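Local coordinates for protein versicolorin reductase (Brucella melitensis, PDB 4NIM) that is probably an NAD(P)(H)-dependent oxidoreductase of the short-chain dehydrogenase/reductase family, though its physiological substrate is not established, at residues 31-36 against 58-63; 46-51 against 71-76; 154-159 against 193-198; 175-180 against 254-259. One frame throughout, in Å; residues are numbered along the deposited sequence. Where two conformers were deposited one is given.

Contact 1 (31-36 against 58-63); sequences TARLFA and AGLEEL
Leu60 and Leu63 reach helix 31-36 through nearly identical torsions: in each, CG stands anti to the carbonyl carbon and beside the backbone N (chi1 -68° and -69°), and the chain then runs on extended. The pair, one helical turn apart, thus presents its methyl branches to the neighbouring helix. Leu60 works with both branches. Its CD1 rests on Ala32 CB at 4.0 Å, while CD2 rests against the backbone itself, 3.7 Å from Ala32 C. The same CD2 also meets the CB of Ala36, at 4.1 Å, and so sits across the surface between two alanines spaced by one turn. Leu63 uses a different part of its chain, its CB lying 3.8 Å from Ala36 CB, with CD1 continuing alongside to within 3.9 Å of Arg33 O. No hydrogen bond spans the two helices; the contact is by van der Waals packing. The short side chains of Ala32 and Ala36 are consistent with the close approach of Leu60 CD2 to the main chain. The axes of segments 31-36 and 58-63 come within 9.3 Å and run nearly parallel, with a crossing angle of -21°. Burial grades across the interface, since Ala32, Ala36 and Leu60 are enclosed whereas Arg33 and Leu63 lie at the solvent-facing margin. Beneath, Ala32 and Leu60 both touch Ile45 of strand 42-47, which anchors the helix pair to the sheet. Two near-parallel helices packed side by side on one face of a parallel sheet, each belonging to a successive beta-alpha-beta crossover, are characteristic of the Rossmann fold.

Contact 2 (46-51 against 71-76); sequences CGRSAE and QVDLEN
Gly47 and Arg48 offer consecutive carbonyls to Gln71 and Val72, and both are used. Val72 N donates to Gly47 O at 2.8 Å, and the same oxygen receives a CA-H...O contact from Gln71 CA at 3.3 Å. Gln71 NE2 donates to Arg48 O at 2.9 Å in a nearly straight bond (N-H...O 169°), with the acceptor lying in the plane of the Gln71 amide. With CG anti to the backbone N (chi1 -167°) and the chain extended beyond, the Gln71 amide is carried past the last strand pairing to the loop at Arg48. On the buried side, Val72 CG2 packs on Cys46 CB at 3.9 Å. On the exposed side, Arg48 bends at chi3 and lies alongside Asp73; Arg48 NH1 and Asp73 OD1 form a long salt bridge of 3.6 Å, the guanidinium and carboxylate planes being 68° apart. The next shell fixes these groups. Asp73 OD1 also accepts Glu75 N at 3.1 Å, closing an Asx turn within a type I turn, while Asp73 N is held by Asp79. Ser49 caps Lys52 N and Asn76 caps Glu78 N, so both loops lead directly into helices. Parallel strands ending side by side in loops that start the next helices are typical of a Rossmann fold, at the edge where relatives commonly hold the adenosine half of the dinucleotide.

Contact 3 (154-159 against 193-198); sequences MSSMGG and SLNIGW
Met154 and Asn195 bring together the carboxy ends of neighbouring parallel strands in the Rossmann-type sheet, where the loop after strand 147-153 bends over strand 190-196. The loop leads to helix 164-183, which carries Tyr166 and Lys170, spaced as in the YxxxK motif of short-chain dehydrogenases, so the contact probably borders the active site. Across the segments there is one clear backbone hydrogen bond: Met154 N donates to Ile196 O at 3.0 Å. Van der Waals contact comes from the methionine chain, which bends at chi2 (-63°) and again at chi3. The bend lays Met154 CG 3.6 Å and SD 3.3 Å from Asn195 O, so the thioether sulfur rests against this one carbonyl oxygen before the methyl turns away. Farther out, Ser155 OG comes within 4.4 Å of Trp198 CZ2, obliquely to the ring, but its hydrogen bond is to Gln160. The buried polar contacts form a third group. Ser156 OG stands 3.0 Å from Asn195 ND2, and each has hydrogen bonds to Asp174 OD2 and Ser153 O; these shared partners tie the loop, the strand and helix 164-183 together. The other end of the Asn195 amide is held too: Ser193 OG, two residues back along the strand, donates to Asn195 OD1 at 2.7 Å, tilted 33° from the carbonyl plane.

Contact 4 (175-180 against 254-259); sequences TLTRNV and GAIVNF
Helix 164-183 packs over the edge of the parallel sheet at its final strand, and this contact is where Thr177 and Arg178 meet the loop and strand at Gly254 to Ile256. Of the CA atoms, those of Arg178 and Gly254 come nearest, at 4.7 Å. Gly254 is at phi 83°, where a CB would press on the preceding carbonyl O; the glycine suits its own backbone rather than the helix. Ile256 points its CB at the helix and divides its chain between two partners. Its CG1 lies over one face of the Arg178 guanidinium, offset toward the rim, 3.6 Å from NH2 and 3.7 Å from CZ, the two side chains crossing at about a right angle. The arginine reaches this place because its chain is extended from CG to NE. A water links its NE to the loop: it accepts from Arg178 NE at 3.0 Å and donates to Gly254 O at 2.6 Å, a bridge where no direct hydrogen bond spans the segments. The CD1 of Ile256 turns instead to Thr177, meeting CG2 at 4.1 Å. That methyl stands anti to the backbone N (chi1 -66°, measured to OG1) and also comes 4.0 Å from Ala255 O. The hydroxyl of Thr177 is engaged elsewhere, with Leu173 O and Asn150 ND2, so the methyl is left to face the strand. Ala255 and Val257 pair with Ser193 of strand 190-196. A helix of the 147-153 to 190-196 crossover, packed against the loop and start of the outermost strand 256-259, is typical of the doubly wound Rossmann fold.

How the contacts relate
The four contacts sample the two halves of one seven-stranded parallel sheet ordered 3-2-1-4-5-6-7. Contacts 1 and 2 belong to the first half and interleave along the chain: their centres are about 19 Å apart, they do not touch, and both use helix 50-63. Contacts 3 and 4 follow later, also interleaved, with centres about 11 Å apart; here strands 190-196 and 256-259 are neighbours, and Asn195 N and O lie at probable hydrogen-bonding distance from Val257 O and Phe259 N. The centre of contact 1 lies about 27 Å from those of contacts 3 and 4. Consistent with the family, the first half would hold the dinucleotide's adenosine end, and the catalytic tyrosine and lysine would lie by the second.

Contact 1 (31-36 against 58-63)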
# COMPACT_ATOMS: atom_id res chain seq x y z
N THR A 31 -5.88 -7.83 3.34
CA THR A 31 -6.41 -6.53 3.74
C THR A 31 -7.88 -6.38 3.27
O THR A 31 -8.76 -5.94 4.05
CB THR A 31 -5.50 -5.38 3.21
OG1 THR A 31 -4.16 -5.58 3.72
CG2 THR A 31 -6.01 -4.05 3.66
N ALA A 32 -8.15 -6.72 2.00
CA ALA A 32 -9.49 -6.56 1.45
C ALA A 32 -10.48 -7.47 2.22
O ALA A 32 -11.53 -7.01 2.64
CB ALA A 32 -9.53 -6.86 -0.07
N ARG A 33 -10.09 -8.72 2.46
CA ARG A 33 -10.88 -9.65 3.26
C ARG A 33 -11.19 -9.11 4.65
O ARG A 33 -12.34 -9.16 5.11
CB ARG A 33 -10.18 -11.02 3.37
CG ARG A 33 -10.25 -11.83 2.09
CD ARG A 33 -10.02 -13.33 2.35
NE ARG A 33 -8.63 -13.50 2.78
CZ ARG A 33 -7.59 -13.63 1.95
NH1 ARG A 33 -7.77 -13.69 0.63
NH2 ARG A 33 -6.36 -13.73 2.46
N LEU A 34 -10.18 -8.58 5.34
CA LEU A 34 -10.41 -8.02 6.66
C LEU A 34 -11.39 -6.82 6.59
O LEU A 34 -12.27 -6.65 7.44
CB LEU A 34 -9.08 -7.58 7.30
CG LEU A 34 -9.24 -6.98 8.68
CD1 LEU A 34 -9.83 -8.00 9.65
CD2 LEU A 34 -7.92 -6.42 9.20
N PHE A 35 -11.20 -5.97 5.58
CA PHE A 35 -12.04 -4.79 5.41
C PHE A 35 -13.50 -5.22 5.24
O PHE A 35 -14.38 -4.64 5.84
CB PHE A 35 -11.62 -3.94 4.24
CG PHE A 35 -10.50 -2.98 4.55
CD1 PHE A 35 -9.62 -3.21 5.62
CD2 PHE A 35 -10.33 -1.84 3.80
CE1 PHE A 35 -8.62 -2.30 5.91
CE2 PHE A 35 -9.30 -0.94 4.09
CZ PHE A 35 -8.45 -1.17 5.14
N ALA A 36 -13.74 -6.23 4.42
CA ALA A 36 -15.09 -6.79 4.25
C ALA A 36 -15.65 -7.37 5.55
O ALA A 36 -16.82 -7.13 5.95
CB ALA A 36 -15.07 -7.84 3.15
N ALA A 58 -15.63 -12.40 -5.84
CA ALA A 58 -16.78 -13.26 -5.42
C ALA A 58 -16.63 -13.60 -3.93
O ALA A 58 -17.58 -13.50 -3.16
CB ALA A 58 -16.87 -14.52 -6.27
N GLY A 59 -15.41 -13.91 -3.52
CA GLY A 59 -15.11 -14.09 -2.11
C GLY A 59 -15.44 -12.88 -1.25
O GLY A 59 -15.94 -13.04 -0.14
N LEU A 60 -15.14 -11.67 -1.72
CA LEU A 60 -15.46 -10.47 -0.94
C LEU A 60 -16.99 -10.26 -0.83
O LEU A 60 -17.50 -9.86 0.23
CB LEU A 60 -14.80 -9.24 -1.55
CG LEU A 60 -13.27 -9.23 -1.45
CD1 LEU A 60 -12.64 -8.08 -2.22
CD2 LEU A 60 -12.82 -9.22 0.00
N GLU A 61 -17.69 -10.52 -1.92
CA GLU A 61 -19.15 -10.41 -1.91
C GLU A 61 -19.75 -11.37 -0.88
O GLU A 61 -20.66 -10.98 -0.17
CB GLU A 61 -19.72 -10.65 -3.32
CG GLU A 61 -19.28 -9.60 -4.35
CD GLU A 61 -20.29 -8.48 -4.59
OE1 GLU A 61 -21.40 -8.55 -4.00
OE2 GLU A 61 -19.99 -7.53 -5.35
N GLU A 62 -19.22 -12.59 -0.75
CA GLU A 62 -19.78 -13.53 0.22
C GLU A 62 -19.52 -13.04 1.66
O GLU A 62 -20.24 -13.43 2.56
CB GLU A 62 -19.25 -14.97 0.01
N LEU A 63 -18.50 -12.19 1.87
CA LEU A 63 -18.24 -11.59 3.19
C LEU A 63 -19.09 -10.36 3.44
O LEU A 63 -19.08 -9.81 4.55
CB LEU A 63 -16.75 -11.21 3.33
CG LEU A 63 -15.80 -12.40 3.40
CD1 LEU A 63 -14.35 -11.92 3.33
CD2 LEU A 63 -16.05 -13.24 4.66

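Contact 2 (46-51 against 71-76)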
# COMPACT_ATOMS: atom_id res chain seq x y z
N CYS A 46 -7.58 -5.00 -7.37
CA CYS A 46 -6.90 -4.93 -8.66
C CYS A 46 -5.61 -5.71 -8.74
O CYS A 46 -5.00 -6.06 -7.72
CB CYS A 46 -6.61 -3.47 -9.05
SG CYS A 46 -5.53 -2.60 -7.88
N GLY A 47 -5.22 -6.00 -9.98
CA GLY A 47 -4.06 -6.82 -10.25
C GLY A 47 -4.02 -7.31 -11.69
O GLY A 47 -4.81 -6.88 -12.53
N ARG A 48 -3.07 -8.19 -11.97
CA ARG A 48 -2.83 -8.65 -13.31
C ARG A 48 -3.73 -9.82 -13.70
O ARG A 48 -4.19 -9.89 -14.82
CB ARG A 48 -1.36 -9.03 -13.45
CG ARG A 48 -0.41 -7.88 -13.10
CD ARG A 48 1.03 -8.26 -13.36
NE ARG A 48 1.19 -8.62 -14.77
CZ ARG A 48 1.60 -7.79 -15.73
NH1 ARG A 48 1.95 -6.53 -15.48
NH2 ARG A 48 1.68 -8.25 -16.98
N SER A 49 -3.96 -10.75 -12.78
CA SER A 49 -4.69 -11.97 -13.12
C SER A 49 -6.21 -11.73 -13.11
O SER A 49 -6.79 -11.45 -12.08
CB SER A 49 -4.32 -13.10 -12.17
OG SER A 49 -5.26 -14.16 -12.26
N ALA A 50 -6.85 -11.86 -14.25
CA ALA A 50 -8.30 -11.83 -14.32
C ALA A 50 -8.96 -12.90 -13.42
O ALA A 50 -9.92 -12.62 -12.72
CB ALA A 50 -8.75 -11.99 -15.75
N GLU A 51 -8.42 -14.12 -13.45
CA GLU A 51 -9.04 -15.24 -12.77
C GLU A 51 -8.97 -15.06 -11.25
O GLU A 51 -9.98 -15.20 -10.55
CB GLU A 51 -8.41 -16.57 -13.21
N GLN A 71 -8.52 -5.04 -13.80
CA GLN A 71 -7.33 -5.69 -14.29
C GLN A 71 -6.34 -4.57 -14.69
O GLN A 71 -6.65 -3.71 -15.52
CB GLN A 71 -7.66 -6.57 -15.48
CG GLN A 71 -6.49 -7.49 -15.81
CD GLN A 71 -6.72 -8.37 -17.01
OE1 GLN A 71 -7.47 -8.03 -17.92
NE2 GLN A 71 -6.08 -9.52 -17.02
N VAL A 72 -5.16 -4.55 -14.08
CA VAL A 72 -4.20 -3.48 -14.34
C VAL A 72 -2.76 -3.92 -14.47
O VAL A 72 -2.36 -4.99 -14.02
CB VAL A 72 -4.23 -2.44 -13.19
CG1 VAL A 72 -5.57 -1.72 -13.12
CG2 VAL A 72 -3.86 -3.09 -11.85
N ASP A 73 -1.97 -3.05 -15.07
CA ASP A 73 -0.51 -3.07 -14.97
C ASP A 73 -0.15 -1.75 -14.27
O ASP A 73 -0.33 -0.67 -14.85
CB ASP A 73 0.08 -3.12 -16.38
CG ASP A 73 1.60 -2.96 -16.39
OD1 ASP A 73 2.26 -2.96 -15.32
OD2 ASP A 73 2.10 -2.83 -17.51
N LEU A 74 0.26 -1.82 -13.01
CA LEU A 74 0.50 -0.59 -12.25
C LEU A 74 1.67 0.24 -12.79
O LEU A 74 1.81 1.42 -12.43
CB LEU A 74 0.72 -0.89 -10.76
CG LEU A 74 -0.47 -1.36 -9.95
CD1 LEU A 74 -0.01 -1.67 -8.52
CD2 LEU A 74 -1.58 -0.32 -9.97
N GLU A 75 2.44 -0.32 -13.70
CA GLU A 75 3.52 0.49 -14.38
C GLU A 75 2.92 1.51 -15.31
O GLU A 75 3.58 2.46 -15.71
CB GLU A 75 4.46 -0.40 -15.17
CG GLU A 75 5.21 -1.38 -14.29
CD GLU A 75 6.11 -2.31 -15.08
OE1 GLU A 75 6.75 -1.85 -16.08
OE2 GLU A 75 6.18 -3.49 -14.69
N ASN A 76 1.68 1.29 -15.68
CA ASN A 76 0.98 2.19 -16.57
C ASN A 76 0.15 3.18 -15.75
O ASN A 76 -0.85 2.80 -15.10
CB ASN A 76 0.13 1.39 -17.56
CG ASN A 76 -0.65 2.26 -18.54
OD1 ASN A 76 -0.93 3.43 -18.31
ND2 ASN A 76 -1.06 1.66 -19.65

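Contact 3 (154-159 against 193-198)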
# COMPACT_ATOMS: atom_id res chain seq x y z
N MET A 154 10.88 -2.03 5.76
CA MET A 154 11.97 -1.82 6.73
C MET A 154 13.26 -1.47 6.02
O MET A 154 14.21 -1.02 6.63
CB MET A 154 12.20 -3.05 7.62
CG MET A 154 11.07 -3.27 8.60
SD MET A 154 10.81 -1.96 9.83
CE MET A 154 12.25 -2.06 10.84
N SER A 155 13.32 -1.72 4.71
CA SER A 155 14.45 -1.39 3.89
C SER A 155 14.56 0.09 3.48
O SER A 155 15.59 0.51 2.87
CB SER A 155 14.41 -2.26 2.62
OG SER A 155 14.54 -3.61 2.91
N SER A 156 13.58 0.91 3.88
CA SER A 156 13.44 2.23 3.32
C SER A 156 14.45 3.25 3.82
O SER A 156 14.54 4.34 3.26
CB SER A 156 12.03 2.72 3.58
OG SER A 156 11.84 3.04 4.92
N MET A 157 15.18 2.96 4.89
CA MET A 157 16.19 3.88 5.34
C MET A 157 17.51 3.71 4.58
O MET A 157 18.23 4.66 4.40
CB MET A 157 16.42 3.73 6.85
CG MET A 157 17.62 4.50 7.32
SD MET A 157 17.68 4.53 9.13
CE MET A 157 16.16 5.34 9.55
N GLY A 158 17.84 2.49 4.18
CA GLY A 158 19.11 2.22 3.53
C GLY A 158 19.00 0.81 2.99
O GLY A 158 18.93 0.61 1.78
N GLY A 159 18.96 -0.16 3.88
CA GLY A 159 18.67 -1.53 3.49
C GLY A 159 19.81 -2.33 2.93
O GLY A 159 20.99 -2.02 3.20
N SER A 193 2.23 5.60 6.81
CA SER A 193 2.97 4.49 6.25
C SER A 193 3.18 3.35 7.23
O SER A 193 3.43 3.58 8.39
CB SER A 193 4.38 5.00 5.79
OG SER A 193 5.09 3.92 5.23
N LEU A 194 3.09 2.13 6.72
CA LEU A 194 3.39 0.96 7.50
C LEU A 194 4.59 0.29 6.85
O LEU A 194 4.51 -0.11 5.68
CB LEU A 194 2.18 0.01 7.56
CG LEU A 194 2.38 -1.16 8.53
CD1 LEU A 194 2.35 -0.68 9.97
CD2 LEU A 194 1.31 -2.22 8.29
N ASN A 195 5.69 0.21 7.59
CA ASN A 195 6.96 -0.19 6.98
C ASN A 195 7.25 -1.62 7.40
O ASN A 195 7.74 -1.86 8.51
CB ASN A 195 8.11 0.74 7.33
CG ASN A 195 7.99 2.09 6.66
OD1 ASN A 195 6.96 2.76 6.79
ND2 ASN A 195 9.06 2.52 5.98
N ILE A 196 6.99 -2.54 6.50
CA ILE A 196 6.95 -3.96 6.85
C ILE A 196 8.21 -4.71 6.52
O ILE A 196 9.03 -4.33 5.66
CB ILE A 196 5.73 -4.69 6.22
CG1 ILE A 196 5.77 -4.67 4.69
CG2 ILE A 196 4.43 -4.10 6.73
CD1 ILE A 196 4.76 -5.61 4.07
N GLY A 197 8.42 -5.75 7.31
CA GLY A 197 9.43 -6.77 7.04
C GLY A 197 9.01 -7.68 5.90
O GLY A 197 8.09 -7.37 5.15
N TRP A 198 9.67 -8.81 5.79
CA TRP A 198 9.41 -9.73 4.68
C TRP A 198 8.15 -10.57 4.96
O TRP A 198 7.93 -11.03 6.09
CB TRP A 198 10.60 -10.63 4.46
CG TRP A 198 11.82 -9.92 4.00
CD1 TRP A 198 13.04 -9.96 4.58
CD2 TRP A 198 11.94 -9.06 2.86
NE1 TRP A 198 13.94 -9.19 3.87
CE2 TRP A 198 13.28 -8.61 2.81
CE3 TRP A 198 11.04 -8.62 1.88
CZ2 TRP A 198 13.75 -7.75 1.82
CZ3 TRP A 198 11.51 -7.74 0.89
CH2 TRP A 198 12.84 -7.31 0.87

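Contact 4 (175-180 against 254-259)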
# COMPACT_ATOMS: atom_id res chain seq x y z
N THR A 175 9.31 9.50 2.07
CA THR A 175 9.29 10.93 1.86
C THR A 175 7.97 11.48 1.31
O THR A 175 7.42 12.50 1.78
CB THR A 175 10.46 11.38 0.98
OG1 THR A 175 11.67 11.05 1.67
CG2 THR A 175 10.37 12.88 0.75
N LEU A 176 7.45 10.80 0.31
CA LEU A 176 6.12 11.11 -0.22
C LEU A 176 4.96 11.03 0.81
O LEU A 176 4.14 11.93 0.87
CB LEU A 176 5.83 10.23 -1.42
CG LEU A 176 4.58 10.61 -2.21
CD1 LEU A 176 4.73 11.96 -2.87
CD2 LEU A 176 4.24 9.50 -3.24
N THR A 177 5.01 10.03 1.67
CA THR A 177 4.02 9.90 2.74
C THR A 177 4.06 11.18 3.56
O THR A 177 3.01 11.76 3.83
CB THR A 177 4.32 8.68 3.64
OG1 THR A 177 4.15 7.45 2.88
CG2 THR A 177 3.41 8.69 4.91
N ARG A 178 5.25 11.64 3.93
CA ARG A 178 5.32 12.83 4.79
C ARG A 178 4.92 14.07 4.03
O ARG A 178 4.20 14.92 4.54
CB ARG A 178 6.69 13.00 5.41
CG ARG A 178 7.05 11.89 6.40
CD ARG A 178 8.22 12.42 7.16
NE ARG A 178 8.71 11.57 8.22
CZ ARG A 178 9.75 10.75 8.13
NH1 ARG A 178 10.44 10.61 6.98
NH2 ARG A 178 10.06 10.05 9.23
N ASN A 179 5.37 14.18 2.79
CA ASN A 179 5.05 15.38 1.96
C ASN A 179 3.56 15.51 1.77
O ASN A 179 2.96 16.58 1.95
CB ASN A 179 5.77 15.29 0.61
CG ASN A 179 5.57 16.53 -0.22
OD1 ASN A 179 4.52 16.69 -0.81
ND2 ASN A 179 6.62 17.39 -0.31
N VAL A 180 2.94 14.42 1.37
CA VAL A 180 1.49 14.44 1.11
C VAL A 180 0.74 14.71 2.41
O VAL A 180 -0.07 15.61 2.45
CB VAL A 180 1.01 13.19 0.36
CG1 VAL A 180 -0.49 13.25 0.15
CG2 VAL A 180 1.72 13.06 -0.99
N GLY A 254 1.10 11.27 8.57
CA GLY A 254 2.53 11.49 8.36
C GLY A 254 3.40 10.52 9.15
O GLY A 254 4.61 10.64 9.17
N ALA A 255 2.78 9.51 9.74
CA ALA A 255 3.54 8.57 10.57
C ALA A 255 4.20 7.56 9.69
O ALA A 255 3.66 7.19 8.66
CB ALA A 255 2.64 7.91 11.59
N ILE A 256 5.41 7.16 10.10
CA ILE A 256 6.18 6.08 9.48
C ILE A 256 6.25 5.01 10.56
O ILE A 256 6.93 5.19 11.56
CB ILE A 256 7.62 6.56 9.09
CG1 ILE A 256 7.61 7.71 8.07
CG2 ILE A 256 8.46 5.37 8.60
CD1 ILE A 256 6.79 7.49 6.84
N VAL A 257 5.42 3.97 10.45
CA VAL A 257 5.24 2.99 11.49
C VAL A 257 5.97 1.70 11.09
O VAL A 257 5.55 0.95 10.18
CB VAL A 257 3.75 2.72 11.69
CG1 VAL A 257 3.51 1.74 12.82
CG2 VAL A 257 2.99 4.05 11.88
N ASN A 258 7.04 1.42 11.78
CA ASN A 258 7.84 0.21 11.51
C ASN A 258 7.11 -1.01 12.03
O ASN A 258 6.69 -1.04 13.18
CB ASN A 258 9.19 0.29 12.15
CG ASN A 258 10.02 1.41 11.58
OD1 ASN A 258 10.12 2.51 12.17
ND2 ASN A 258 10.51 1.21 10.41
N PHE A 259 7.04 -2.04 11.22
CA PHE A 259 6.32 -3.24 11.55
C PHE A 259 7.16 -4.44 11.20
O PHE A 259 7.08 -4.93 10.09
CB PHE A 259 4.99 -3.29 10.82
CG PHE A 259 4.04 -4.32 11.36
CD1 PHE A 259 4.10 -5.64 10.91
CD2 PHE A 259 3.13 -4.00 12.34
CE1 PHE A 259 3.24 -6.63 11.41
CE2 PHE A 259 2.24 -4.97 12.83
CZ PHE A 259 2.33 -6.29 12.40
O HOH W 1 6.85 10.87 10.44